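Local structure of ESAT-6/WXG100 secretion system protein (Streptococcus gallolyticus, 7JQE) at residues S145-T150 / E482-Q487; L157-D162 / L475-T480; T212-L217 / D226-Y231; E218-M223 / T395-S400; T374-L377 / N382-P385. The protein forms the extracellular region of EsaA, a membrane subunit of the bacterial type VIIb secretion system, and probably takes part in exporting toxins and other proteins across the cell envelope. All blocks are in the same frame, centred on the assembly; numbering follows the deposited sequence.

Contact 1 of 5, residues S145-T150 / E482-Q487; sequences SYFATT and EIIELQ. With EDO (1,2-ethanediol), chain L.
Phe147 reaches the helix with one side of its ring, CD1 and CE1, at Ile484 and Gln487, and this is where the contact is tight. CE1 of Phe147 lies 3.5 Å from the backbone O of Ile484 and 3.7 Å from CB of Gln487, while CD1 of Phe147 meets the CG2 branch of Ile484 at 3.8 Å. The phenyl group is sent across to the helix by a first torsion that places CG opposite the backbone N (chi1 -156°); it slides past the Ile484 side chain in the reverse direction and crosses that of Gln487 at about a right angle. Ile484 is engaged at both of its branches, since its CD1 reaches CB of Tyr146 at 3.8 Å. No hydrogen bond spans the two segments, so van der Waals packing carries the contact. It docks the loop between helices 102-135 and 152-164 onto the long helix 462-491, within the mainly helical end of the elongated chain, and Leu486 on the same helix packs against Leu119 of the second subunit. The looser side belongs to Ser145, which is exposed and turned from the helix. Its OG donates a 3.0 Å hydrogen bond to O1 of a 1,2-ethanediol molecule, probably left from the crystallisation liquor, and its CB sits 4.1 Å above the centre of the Tyr146 ring. That ring is buried and leads away from Ile484 toward helix 152-164, where its OH hydrogen-bonds to Asp162.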
# COMPACT_ATOMS: atom_id res chain seq x y z
N SER A 145 6.24 -63.03 10.63
CA SER A 145 7.54 -62.97 9.97
C SER A 145 8.69 -62.88 10.98
O SER A 145 9.80 -63.34 10.69
CB SER A 145 7.60 -61.79 9.01
OG SER A 145 8.88 -61.67 8.41
N TYR A 146 8.44 -62.30 12.15
CA TYR A 146 9.47 -62.08 13.15
C TYR A 146 9.38 -63.05 14.32
O TYR A 146 10.23 -63.01 15.21
CB TYR A 146 9.40 -60.64 13.67
CG TYR A 146 8.94 -59.64 12.64
CD1 TYR A 146 7.58 -59.36 12.47
CD2 TYR A 146 9.84 -58.96 11.84
CE1 TYR A 146 7.15 -58.46 11.53
CE2 TYR A 146 9.42 -58.05 10.89
CZ TYR A 146 8.07 -57.80 10.75
OH TYR A 146 7.65 -56.90 9.81
N PHE A 147 8.37 -63.93 14.33
CA PHE A 147 8.13 -64.76 15.50
C PHE A 147 9.30 -65.70 15.78
O PHE A 147 9.54 -66.08 16.93
CB PHE A 147 6.84 -65.55 15.31
CG PHE A 147 6.19 -65.99 16.60
CD1 PHE A 147 5.50 -65.07 17.38
CD2 PHE A 147 6.26 -67.31 17.02
CE1 PHE A 147 4.90 -65.46 18.56
CE2 PHE A 147 5.66 -67.71 18.20
CZ PHE A 147 4.98 -66.78 18.97
N ALA A 148 10.05 -66.08 14.74
CA ALA A 148 11.14 -67.04 14.91
C ALA A 148 12.41 -66.39 15.45
O ALA A 148 13.22 -67.07 16.09
CB ALA A 148 11.43 -67.75 13.59
N THR A 149 12.60 -65.10 15.21
CA THR A 149 13.78 -64.41 15.70
C THR A 149 13.73 -64.29 17.22
O THR A 149 12.84 -63.63 17.77
CB THR A 149 13.88 -63.02 15.06
OG1 THR A 149 13.92 -63.16 13.63
CG2 THR A 149 15.14 -62.31 15.53
N THR A 150 14.68 -64.94 17.90
CA THR A 150 14.67 -64.95 19.36
C THR A 150 15.32 -63.70 19.95
O THR A 150 14.86 -63.18 20.97
CB THR A 150 15.37 -66.20 19.89
OG1 THR A 150 16.79 -66.02 19.83
CG2 THR A 150 14.99 -67.41 19.05
N GLU A 482 5.73 -56.45 21.68
CA GLU A 482 5.03 -56.92 22.87
C GLU A 482 4.00 -57.99 22.52
O GLU A 482 3.85 -58.98 23.26
CB GLU A 482 4.38 -55.74 23.60
CG GLU A 482 5.38 -54.79 24.25
CD GLU A 482 4.93 -53.34 24.23
OE1 GLU A 482 3.79 -53.08 23.79
OE2 GLU A 482 5.71 -52.47 24.66
N ILE A 483 3.30 -57.82 21.40
CA ILE A 483 2.37 -58.85 20.95
C ILE A 483 3.10 -60.17 20.72
O ILE A 483 2.61 -61.25 21.08
CB ILE A 483 1.63 -58.39 19.68
CG1 ILE A 483 0.87 -57.09 19.96
CG2 ILE A 483 0.70 -59.48 19.18
CD1 ILE A 483 0.14 -56.54 18.76
N ILE A 484 4.28 -60.11 20.10
CA ILE A 484 5.06 -61.32 19.84
C ILE A 484 5.40 -62.02 21.15
O ILE A 484 5.26 -63.24 21.28
CB ILE A 484 6.32 -60.98 19.03
CG1 ILE A 484 5.94 -60.62 17.59
CG2 ILE A 484 7.30 -62.14 19.06
CD1 ILE A 484 7.12 -60.20 16.73
N GLU A 485 5.84 -61.25 22.15
CA GLU A 485 6.20 -61.86 23.42
C GLU A 485 4.98 -62.42 24.14
O GLU A 485 5.05 -63.49 24.76
CB GLU A 485 6.93 -60.84 24.30
CG GLU A 485 8.40 -60.68 23.94
CD GLU A 485 9.08 -59.58 24.73
OE1 GLU A 485 8.39 -58.88 25.50
OE2 GLU A 485 10.31 -59.42 24.58
N LEU A 486 3.84 -61.72 24.07
CA LEU A 486 2.63 -62.23 24.70
C LEU A 486 2.17 -63.52 24.05
O LEU A 486 1.80 -64.48 24.74
CB LEU A 486 1.52 -61.17 24.66
CG LEU A 486 0.21 -61.55 25.36
CD1 LEU A 486 0.46 -62.02 26.78
CD2 LEU A 486 -0.75 -60.36 25.35
N GLN A 487 2.19 -63.58 22.71
CA GLN A 487 1.85 -64.83 22.03
C GLN A 487 2.83 -65.94 22.39
O GLN A 487 2.42 -67.10 22.56
CB GLN A 487 1.82 -64.62 20.52
CG GLN A 487 0.42 -64.55 19.94
CD GLN A 487 -0.26 -65.90 19.90
OE1 GLN A 487 0.07 -66.75 19.07
NE2 GLN A 487 -1.22 -66.12 20.79
C1 EDO L . 11.44 -59.25 6.13
O1 EDO L . 10.26 -59.45 6.91
C2 EDO L . 12.62 -59.95 6.78
O2 EDO L . 13.79 -59.78 5.98

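Contact 2 of 5, residues L157-D162 / L475-T480; sequences LAIKID and LYTELT. With EDO (1,2-ethanediol), chain L.
Ile159 meets Thr477 and Thr480 through methyl groups, and these apolar touches make up most of the contact. CD1 of Ile159 comes within 3.7 Å of CG2 of Thr480, the shortest approach between the segments. One turn earlier on the partner helix, CG2 of Thr477 lies 4.1 Å from CG2 of Ile159, the two side chains running past each other in opposite senses. The isoleucine thus straddles two threonines spaced i and i+3, one branch for each. OG1 of Thr477 merely packs against Lys160, 4.0 Å from its CA; no hydrogen bond joins the two segments.

The threonine hydroxyls instead donate within their own helix. OG1 of Thr480 donates to the backbone O of Tyr476 at 3.1 Å, from above the carbonyl plane and from the face opposite to the one used by the Thr480 backbone N, so this oxygen accepts two bonds. With OG1 held beside its backbone N (chi1 -66°), Thr480 presents CG2 to Ile159. Thr477 does likewise, its OG1 bonding to Val473 O, and Arg127 of helix 102-135 is a further partner of Thr480 OG1.

The axes of 157-162 and 475-480 approach to 9.5 Å, with 135° between their directions, and Glu478, which points away from 157-162, forms a salt bridge with Lys129 of the second subunit. Because each hydroxyl donates to a carbonyl of helix 462-491, and that of Thr480 also meets Arg127, the CG2 methyls of these two threonines can be turned to Ile159.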
# COMPACT_ATOMS: atom_id res chain seq x y z
N LEU A 157 14.68 -54.39 15.33
CA LEU A 157 15.31 -53.84 14.14
C LEU A 157 14.60 -54.31 12.88
O LEU A 157 14.31 -53.51 11.98
CB LEU A 157 16.79 -54.23 14.10
CG LEU A 157 17.58 -53.67 12.91
CD1 LEU A 157 17.54 -52.14 12.91
CD2 LEU A 157 19.01 -54.17 12.92
N ALA A 158 14.29 -55.61 12.80
CA ALA A 158 13.61 -56.14 11.63
C ALA A 158 12.23 -55.52 11.45
O ALA A 158 11.81 -55.25 10.32
CB ALA A 158 13.50 -57.66 11.74
N ILE A 159 11.51 -55.30 12.55
CA ILE A 159 10.19 -54.68 12.46
C ILE A 159 10.31 -53.25 11.96
O ILE A 159 9.59 -52.83 11.04
CB ILE A 159 9.47 -54.75 13.82
CG1 ILE A 159 9.27 -56.21 14.25
CG2 ILE A 159 8.14 -54.01 13.75
CD1 ILE A 159 8.75 -56.38 15.66
N LYS A 160 11.22 -52.48 12.55
CA LYS A 160 11.40 -51.09 12.15
C LYS A 160 11.74 -50.99 10.66
O LYS A 160 11.15 -50.18 9.94
CB LYS A 160 12.50 -50.44 13.00
CG LYS A 160 12.94 -49.08 12.52
CD LYS A 160 13.82 -48.40 13.56
CE LYS A 160 13.05 -48.13 14.84
NZ LYS A 160 13.86 -47.39 15.85
N ILE A 161 12.69 -51.80 10.20
CA ILE A 161 13.08 -51.75 8.79
C ILE A 161 11.89 -52.06 7.89
O ILE A 161 11.76 -51.48 6.80
CB ILE A 161 14.25 -52.72 8.53
CG1 ILE A 161 15.51 -52.23 9.26
CG2 ILE A 161 14.50 -52.86 7.04
CD1 ILE A 161 16.72 -53.10 9.02
N ASP A 162 11.01 -52.97 8.31
CA ASP A 162 9.84 -53.28 7.51
C ASP A 162 8.84 -52.13 7.50
O ASP A 162 8.19 -51.87 6.48
CB ASP A 162 9.17 -54.56 8.01
CG ASP A 162 9.82 -55.82 7.45
OD1 ASP A 162 10.39 -55.75 6.34
OD2 ASP A 162 9.75 -56.87 8.12
N LEU A 475 6.62 -46.38 18.63
CA LEU A 475 5.46 -46.90 19.35
C LEU A 475 4.94 -48.17 18.70
O LEU A 475 4.71 -49.18 19.38
CB LEU A 475 4.37 -45.84 19.43
CG LEU A 475 4.65 -44.66 20.37
CD1 LEU A 475 3.57 -43.58 20.26
CD2 LEU A 475 4.78 -45.16 21.81
N TYR A 476 4.76 -48.15 17.38
CA TYR A 476 4.25 -49.33 16.69
C TYR A 476 5.20 -50.51 16.84
O TYR A 476 4.77 -51.65 17.07
CB TYR A 476 3.99 -49.02 15.22
CG TYR A 476 3.06 -50.00 14.54
CD1 TYR A 476 1.68 -49.79 14.55
CD2 TYR A 476 3.54 -51.14 13.92
CE1 TYR A 476 0.82 -50.69 13.95
CE2 TYR A 476 2.68 -52.04 13.32
CZ TYR A 476 1.32 -51.82 13.33
OH TYR A 476 0.47 -52.72 12.74
N THR A 477 6.51 -50.27 16.72
CA THR A 477 7.48 -51.34 16.86
C THR A 477 7.38 -52.00 18.23
O THR A 477 7.30 -53.23 18.33
CB THR A 477 8.90 -50.81 16.62
OG1 THR A 477 9.01 -50.28 15.30
CG2 THR A 477 9.92 -51.92 16.79
N GLU A 478 7.36 -51.19 19.29
CA GLU A 478 7.33 -51.74 20.64
C GLU A 478 6.03 -52.50 20.90
O GLU A 478 6.03 -53.52 21.60
CB GLU A 478 7.54 -50.62 21.66
CG GLU A 478 8.93 -50.02 21.60
CD GLU A 478 9.12 -48.88 22.59
OE1 GLU A 478 8.14 -48.50 23.26
OE2 GLU A 478 10.26 -48.37 22.69
N LEU A 479 4.91 -52.01 20.36
CA LEU A 479 3.65 -52.72 20.53
C LEU A 479 3.64 -54.03 19.76
O LEU A 479 3.11 -55.04 20.24
CB LEU A 479 2.49 -51.83 20.10
CG LEU A 479 2.23 -50.62 20.99
CD1 LEU A 479 1.48 -49.54 20.21
CD2 LEU A 479 1.45 -51.02 22.23
N THR A 480 4.22 -54.04 18.55
CA THR A 480 4.32 -55.30 17.81
C THR A 480 5.22 -56.29 18.55
O THR A 480 4.89 -57.47 18.67
CB THR A 480 4.85 -55.04 16.40
OG1 THR A 480 3.89 -54.29 15.66
CG2 THR A 480 5.09 -56.36 15.69
C1 EDO L . 11.44 -59.25 6.13
O1 EDO L . 10.26 -59.45 6.91
C2 EDO L . 12.62 -59.95 6.78
O2 EDO L . 13.79 -59.78 5.98

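Contact 3 of 5, residues T212-L217 / D226-Y231; sequences TLFSKL and DEVSDY. With EDO (1,2-ethanediol), chain F.
Phe214, Val228 and Tyr231 form the buried seam of a helical hairpin (alpha-alpha hairpin), in which helix 211-219 is followed by a short connection and helix 225-244. Phe214 has the greatest area buried by the contact. Both methyls of Val228 lie against its root: CG1 of Val228 is 4.0 Å from CG of Phe214, and CG2 of Val228 is 4.1 Å from CB of Phe214. The two side chains pass in opposite directions, each directed at the other helix. Phe214 carries CG beside its backbone N (chi1 -75°), which extends the ring beyond Val228 to the next turn of the partner helix.

There it meets Tyr231. The tyrosine takes part mainly through its base, because its ring leads away from Phe214 toward helix 396-427, where it packs on Leu413; its OH makes a weak hydrogen bond to Asp417. The Phe214 and Tyr231 side chains cross at about a right angle. The spacing of Val228 and Tyr231, three residues apart, puts both on the helix side that faces Phe214.

No polar bond links the two segments, and all three residues are buried, so the seam is held by apolar packing. Tyr231 also packs against Ser414 of the second subunit, bringing the hairpin to the dimer interface. At the far end of the Phe214 ring, CZ rests 3.8 Å from CB of Tyr231.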
# COMPACT_ATOMS: atom_id res chain seq x y z
N THR A 212 -11.60 14.16 -19.42
CA THR A 212 -11.39 15.58 -19.70
C THR A 212 -10.28 16.15 -18.83
O THR A 212 -9.36 16.81 -19.32
CB THR A 212 -12.70 16.35 -19.50
OG1 THR A 212 -13.14 16.21 -18.15
CG2 THR A 212 -13.77 15.81 -20.43
N LEU A 213 -10.33 15.88 -17.52
CA LEU A 213 -9.29 16.36 -16.61
C LEU A 213 -7.91 15.90 -17.07
O LEU A 213 -6.97 16.71 -17.15
CB LEU A 213 -9.57 15.87 -15.20
CG LEU A 213 -8.41 16.05 -14.22
CD1 LEU A 213 -8.25 17.52 -13.88
CD2 LEU A 213 -8.62 15.22 -12.95
N PHE A 214 -7.75 14.61 -17.34
CA PHE A 214 -6.46 14.10 -17.79
C PHE A 214 -6.06 14.71 -19.13
O PHE A 214 -4.87 14.90 -19.40
CB PHE A 214 -6.51 12.57 -17.89
CG PHE A 214 -6.45 11.87 -16.56
CD1 PHE A 214 -5.73 12.40 -15.50
CD2 PHE A 214 -7.12 10.66 -16.36
CE1 PHE A 214 -5.68 11.76 -14.27
CE2 PHE A 214 -7.07 10.01 -15.13
CZ PHE A 214 -6.35 10.56 -14.08
N SER A 215 -7.04 15.03 -19.98
CA SER A 215 -6.72 15.58 -21.29
C SER A 215 -6.19 17.01 -21.17
O SER A 215 -5.21 17.37 -21.84
CB SER A 215 -7.95 15.54 -22.20
OG SER A 215 -8.21 14.23 -22.65
N LYS A 216 -6.82 17.82 -20.33
CA LYS A 216 -6.33 19.17 -20.12
C LYS A 216 -4.93 19.14 -19.50
O LYS A 216 -4.01 19.80 -20.00
CB LYS A 216 -7.31 19.95 -19.23
CG LYS A 216 -7.10 21.45 -19.26
CD LYS A 216 -7.21 21.99 -20.68
CE LYS A 216 -7.02 23.50 -20.72
NZ LYS A 216 -7.04 24.00 -22.13
N LEU A 217 -4.76 18.37 -18.43
CA LEU A 217 -3.46 18.29 -17.77
C LEU A 217 -2.37 17.83 -18.74
O LEU A 217 -1.20 18.20 -18.58
CB LEU A 217 -3.53 17.35 -16.57
CG LEU A 217 -4.31 17.80 -15.33
CD1 LEU A 217 -4.19 16.75 -14.23
CD2 LEU A 217 -3.81 19.15 -14.84
N ASP A 226 2.29 8.33 -19.42
CA ASP A 226 2.37 7.14 -18.57
C ASP A 226 1.68 7.37 -17.23
O ASP A 226 1.04 6.46 -16.70
CB ASP A 226 3.83 6.75 -18.35
CG ASP A 226 4.49 6.24 -19.61
OD1 ASP A 226 3.77 5.87 -20.56
OD2 ASP A 226 5.74 6.20 -19.65
N GLU A 227 1.81 8.58 -16.67
CA GLU A 227 1.09 8.89 -15.44
C GLU A 227 -0.41 8.72 -15.63
O GLU A 227 -1.11 8.20 -14.75
CB GLU A 227 1.42 10.30 -14.97
CG GLU A 227 2.81 10.46 -14.36
CD GLU A 227 3.27 11.91 -14.26
OE1 GLU A 227 3.27 12.61 -15.30
OE2 GLU A 227 3.63 12.35 -13.15
N VAL A 228 -0.93 9.14 -16.79
CA VAL A 228 -2.35 8.98 -17.07
C VAL A 228 -2.70 7.51 -17.24
O VAL A 228 -3.80 7.07 -16.87
CB VAL A 228 -2.74 9.81 -18.31
CG1 VAL A 228 -4.14 9.46 -18.77
CG2 VAL A 228 -2.63 11.30 -17.99
N SER A 229 -1.79 6.73 -17.80
CA SER A 229 -2.06 5.31 -17.98
C SER A 229 -2.07 4.58 -16.65
O SER A 229 -2.90 3.68 -16.42
CB SER A 229 -1.03 4.70 -18.93
OG SER A 229 -1.35 3.35 -19.23
N ASP A 230 -1.18 4.97 -15.73
CA ASP A 230 -1.12 4.29 -14.44
C ASP A 230 -2.32 4.64 -13.57
O ASP A 230 -2.91 3.75 -12.94
CB ASP A 230 0.19 4.65 -13.72
CG ASP A 230 1.41 4.07 -14.41
OD1 ASP A 230 1.25 3.11 -15.20
OD2 ASP A 230 2.53 4.58 -14.17
N TYR A 231 -2.71 5.92 -13.52
CA TYR A 231 -3.88 6.29 -12.74
C TYR A 231 -5.13 5.59 -13.25
O TYR A 231 -6.05 5.30 -12.48
CB TYR A 231 -4.07 7.81 -12.74
CG TYR A 231 -3.12 8.55 -11.82
CD1 TYR A 231 -2.18 9.44 -12.33
CD2 TYR A 231 -3.16 8.35 -10.45
CE1 TYR A 231 -1.31 10.12 -11.50
CE2 TYR A 231 -2.29 9.02 -9.60
CZ TYR A 231 -1.37 9.90 -10.13
OH TYR A 231 -0.50 10.57 -9.29
C1 EDO F . 3.59 4.84 -10.67
O1 EDO F . 2.60 3.81 -10.84
C2 EDO F . 4.21 4.74 -9.28
O2 EDO F . 3.19 4.91 -8.28

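Contact 4 of 5, residues E218-M223 / T395-S400; sequences EEMGAM and TADDVS. With EDO (1,2-ethanediol), chain C.
Met220 faces Asp398 across a CA-CA separation of 8.2 Å, where the end of one helix approaches the start of another. Helix 211-219 terminates in a Schellman motif, and Gly221 leaves the helical conformation with a positive phi of 70°. On the other side Thr395 occupies the N-cap position of helix 396-427 without a capping bond from its side chain, and Asp397 and Asp398 lie in the first turn.

Met220, present as selenomethionine, carries the contact through its terminal methyl. Its chain is extended as far as SE and then bends (chi3 66°), which brings CE to 3.2 Å from OD1 of Asp398 and 4.1 Å from CG of Asp397; the Met220 and Asp398 side chains run past each other in opposite directions. OD1 of Asp397 turns back toward the backbone N of Asp398, 35° out of the carboxylate plane, in a hydrogen bond so short and bent that its geometry is doubtful. Beside these carboxylates sits 1,2-ethanediol, probably from the crystallisation liquor, with O1 2.6 Å from OD1 of Asp397 and 3.0 Å from OD1 of Asp398.

This surface contact joins the helix end that precedes helix 225-244 to the helix that follows strand 382-392. Met220 also packs on Leu401 of helix 396-427 and on Phe257 in a loop, while Asp398 packs against Val402 of the second subunit.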
# COMPACT_ATOMS: atom_id res chain seq x y z
N GLU A 218 -2.74 17.03 -19.73
CA GLU A 218 -1.77 16.54 -20.70
C GLU A 218 -1.51 17.56 -21.80
O GLU A 218 -0.40 17.60 -22.36
CB GLU A 218 -2.25 15.22 -21.29
CG GLU A 218 -1.16 14.33 -21.84
CD GLU A 218 -1.65 12.92 -22.10
OE1 GLU A 218 -2.67 12.53 -21.50
OE2 GLU A 218 -1.00 12.20 -22.89
N GLU A 219 -2.50 18.39 -22.12
CA GLU A 219 -2.29 19.46 -23.09
C GLU A 219 -1.37 20.54 -22.54
O GLU A 219 -0.59 21.13 -23.29
CB GLU A 219 -3.63 20.07 -23.52
CG GLU A 219 -3.50 21.28 -24.45
CD GLU A 219 -3.65 22.62 -23.74
OE1 GLU A 219 -4.62 22.78 -22.96
OE2 GLU A 219 -2.81 23.52 -23.96
N MSE A 220 -1.44 20.81 -21.24
CA MSE A 220 -0.66 21.87 -20.62
C MSE A 220 0.74 21.40 -20.21
O MSE A 220 1.49 22.15 -19.59
CB MSE A 220 -1.39 22.42 -19.39
CG MSE A 220 -2.87 22.68 -19.62
SE MSE A 220 -3.86 23.01 -17.96
CE MSE A 220 -3.03 24.69 -17.41
N GLY A 221 1.08 20.16 -20.55
CA GLY A 221 2.36 19.60 -20.15
C GLY A 221 2.49 19.30 -18.67
O GLY A 221 3.60 19.13 -18.18
N ALA A 222 1.37 19.23 -17.95
CA ALA A 222 1.40 19.08 -16.50
C ALA A 222 1.40 17.62 -16.05
O ALA A 222 1.60 17.36 -14.86
CB ALA A 222 0.22 19.82 -15.87
N MSE A 223 1.19 16.68 -16.96
CA MSE A 223 1.18 15.26 -16.63
C MSE A 223 1.56 14.43 -17.85
O MSE A 223 1.07 14.66 -18.95
CB MSE A 223 -0.19 14.84 -16.11
CG MSE A 223 -0.28 13.39 -15.64
SE MSE A 223 -1.97 12.96 -14.75
CE MSE A 223 -1.70 13.91 -13.07
N THR A 395 -2.98 32.77 -19.87
CA THR A 395 -2.64 32.18 -18.59
C THR A 395 -3.85 32.01 -17.67
O THR A 395 -3.69 31.81 -16.47
CB THR A 395 -1.58 33.03 -17.89
OG1 THR A 395 -2.10 34.36 -17.69
CG2 THR A 395 -0.32 33.11 -18.75
N ALA A 396 -5.07 32.09 -18.22
CA ALA A 396 -6.26 31.98 -17.39
C ALA A 396 -6.38 30.58 -16.78
O ALA A 396 -6.63 30.44 -15.58
CB ALA A 396 -7.51 32.31 -18.20
N ASP A 397 -6.21 29.55 -17.60
CA ASP A 397 -6.32 28.19 -17.09
C ASP A 397 -5.16 27.86 -16.16
O ASP A 397 -5.37 27.26 -15.09
CB ASP A 397 -6.39 27.20 -18.26
CG ASP A 397 -5.32 27.45 -19.31
OD1 ASP A 397 -4.46 28.33 -19.09
OD2 ASP A 397 -5.34 26.75 -20.35
N ASP A 398 -3.95 28.26 -16.52
CA ASP A 398 -2.80 28.07 -15.64
C ASP A 398 -3.06 28.67 -14.26
O ASP A 398 -2.85 28.02 -13.24
CB ASP A 398 -1.55 28.69 -16.27
CG ASP A 398 -0.96 27.82 -17.39
OD1 ASP A 398 -1.70 27.42 -18.31
OD2 ASP A 398 0.26 27.56 -17.35
N VAL A 399 -3.53 29.92 -14.22
CA VAL A 399 -3.74 30.60 -12.95
C VAL A 399 -4.84 29.92 -12.15
O VAL A 399 -4.76 29.81 -10.91
CB VAL A 399 -4.06 32.09 -13.19
CG1 VAL A 399 -4.83 32.68 -12.01
CG2 VAL A 399 -2.77 32.88 -13.42
N SER A 400 -5.89 29.45 -12.82
CA SER A 400 -7.01 28.84 -12.11
C SER A 400 -6.64 27.45 -11.61
O SER A 400 -6.97 27.09 -10.47
CB SER A 400 -8.23 28.79 -13.03
OG SER A 400 -9.34 28.23 -12.34
C1 EDO C . -2.70 27.57 -22.19
O1 EDO C . -2.68 28.30 -20.95
C2 EDO C . -1.42 26.77 -22.35
O2 EDO C . -1.24 25.90 -21.22

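Contact 5 of 5, residues T374-L377 / N382-P385; sequences TLDL and NRIP
Leu377 and Ile384 form an antiparallel hydrogen-bonded pair near the turn of a beta hairpin made by strands 369-379 and 382-392. Two backbone bonds join them: Leu377 N donates to Ile384 O at 3.0 Å, and Ile384 N returns a bond to Leu377 O at 2.9 Å. The side chains of this pair lie on one face of the sheet. On the other face are those of Asp376 and Pro385, the neighbouring non-hydrogen-bonded pair, and OD1 of Asp376 comes within 3.7 Å of CB of Pro385. Two CA-H...O contacts supplement the ladder, one from Pro385 CA to Leu375 O and one from Arg383 CA to Leu377 O.

Asp376 also reaches diagonally to Arg383 in a salt bridge. The arginine chain bends at chi2 and chi3 and crosses the aspartate at a slant, so that CD of Arg383 lies 3.4 Å from OD2 of Asp376. The carboxylate and guanidinium planes stand 73° apart, and the NH1 bond to OD1 is far from linear (136° at the hydrogen), a less directed pairing than a flat, two-pronged one.

Further out, Asn333 of strand 327-335 donates to Asp376 OD2, which would help hold the carboxylate. The guanidinium has a second acidic partner: its NE makes a salt bridge with Asp274 of the second subunit, and its NH2 bonds to Ser272 O there; Ile384 packs on its own counterpart in that subunit. Within the hairpin, NH1 of Arg383 approaches OD1 of Asp376 to 3.0 Å from above the carboxylate plane.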
# COMPACT_ATOMS: atom_id res chain seq x y z
N THR A 374 1.78 51.92 -33.77
CA THR A 374 2.45 53.22 -33.73
C THR A 374 2.20 53.96 -35.03
O THR A 374 2.22 53.37 -36.11
CB THR A 374 3.97 53.09 -33.51
OG1 THR A 374 4.56 52.41 -34.62
CG2 THR A 374 4.26 52.33 -32.23
N LEU A 375 1.97 55.27 -34.92
CA LEU A 375 1.81 56.12 -36.09
C LEU A 375 2.27 57.52 -35.75
O LEU A 375 2.60 57.84 -34.60
CB LEU A 375 0.35 56.16 -36.57
CG LEU A 375 -0.63 56.78 -35.58
CD1 LEU A 375 -1.58 57.74 -36.27
CD2 LEU A 375 -1.40 55.68 -34.85
N ASP A 376 2.30 58.37 -36.77
CA ASP A 376 2.53 59.80 -36.63
C ASP A 376 1.27 60.54 -37.06
O ASP A 376 0.75 60.29 -38.15
CB ASP A 376 3.73 60.27 -37.46
CG ASP A 376 5.06 60.03 -36.77
OD1 ASP A 376 5.07 59.93 -35.52
OD2 ASP A 376 6.09 59.95 -37.46
N LEU A 377 0.77 61.42 -36.20
CA LEU A 377 -0.33 62.32 -36.55
C LEU A 377 0.26 63.67 -36.93
O LEU A 377 0.86 64.36 -36.09
CB LEU A 377 -1.32 62.48 -35.40
CG LEU A 377 -2.46 63.47 -35.64
CD1 LEU A 377 -3.38 62.99 -36.75
CD2 LEU A 377 -3.25 63.74 -34.37
N ASN A 382 3.36 70.15 -37.44
CA ASN A 382 3.39 69.42 -36.18
C ASN A 382 3.30 67.92 -36.44
O ASN A 382 2.44 67.48 -37.20
CB ASN A 382 2.25 69.87 -35.26
CG ASN A 382 2.50 71.22 -34.63
OD1 ASN A 382 3.64 71.58 -34.32
ND2 ASN A 382 1.43 71.99 -34.42
N ARG A 383 4.18 67.15 -35.80
CA ARG A 383 4.18 65.69 -35.90
C ARG A 383 4.12 65.11 -34.50
O ARG A 383 5.09 65.21 -33.74
CB ARG A 383 5.41 65.18 -36.64
CG ARG A 383 5.50 63.65 -36.68
CD ARG A 383 6.94 63.17 -36.69
NE ARG A 383 7.66 63.56 -35.49
CZ ARG A 383 7.80 62.79 -34.41
NH1 ARG A 383 7.27 61.58 -34.38
NH2 ARG A 383 8.47 63.24 -33.35
N ILE A 384 3.00 64.50 -34.15
CA ILE A 384 2.78 63.98 -32.81
C ILE A 384 2.80 62.45 -32.89
O ILE A 384 1.90 61.85 -33.50
CB ILE A 384 1.47 64.49 -32.21
CG1 ILE A 384 1.38 66.01 -32.37
CG2 ILE A 384 1.34 64.07 -30.75
CD1 ILE A 384 0.64 66.72 -31.26
N PRO A 385 3.80 61.79 -32.31
CA PRO A 385 3.81 60.32 -32.33
C PRO A 385 2.72 59.77 -31.43
O PRO A 385 2.42 60.32 -30.36
CB PRO A 385 5.20 59.97 -31.79
CG PRO A 385 5.52 61.09 -30.87
CD PRO A 385 4.92 62.33 -31.51

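Overall arrangement
From the N terminus, the chain leaves helix 102-135 and lays down the first sides of contacts 1 and 2, which tie the following loop and helix 152-164, respectively, to helix 462-491 near the end of the model. Contact 2 nests inside contact 1, and both close loops of more than 300 residues that hold contacts 3, 4 and 5. Contact 3 closes a short helical hairpin and crosses contact 4, whose segments alternate with its own; the two share helix 211-219. Contact 4 returns to that helix after the beta region, enclosing contact 5, a tight hairpin. The centres of contacts 1 and 5 lie about 135 Å apart, and all five contacts touch the second subunit.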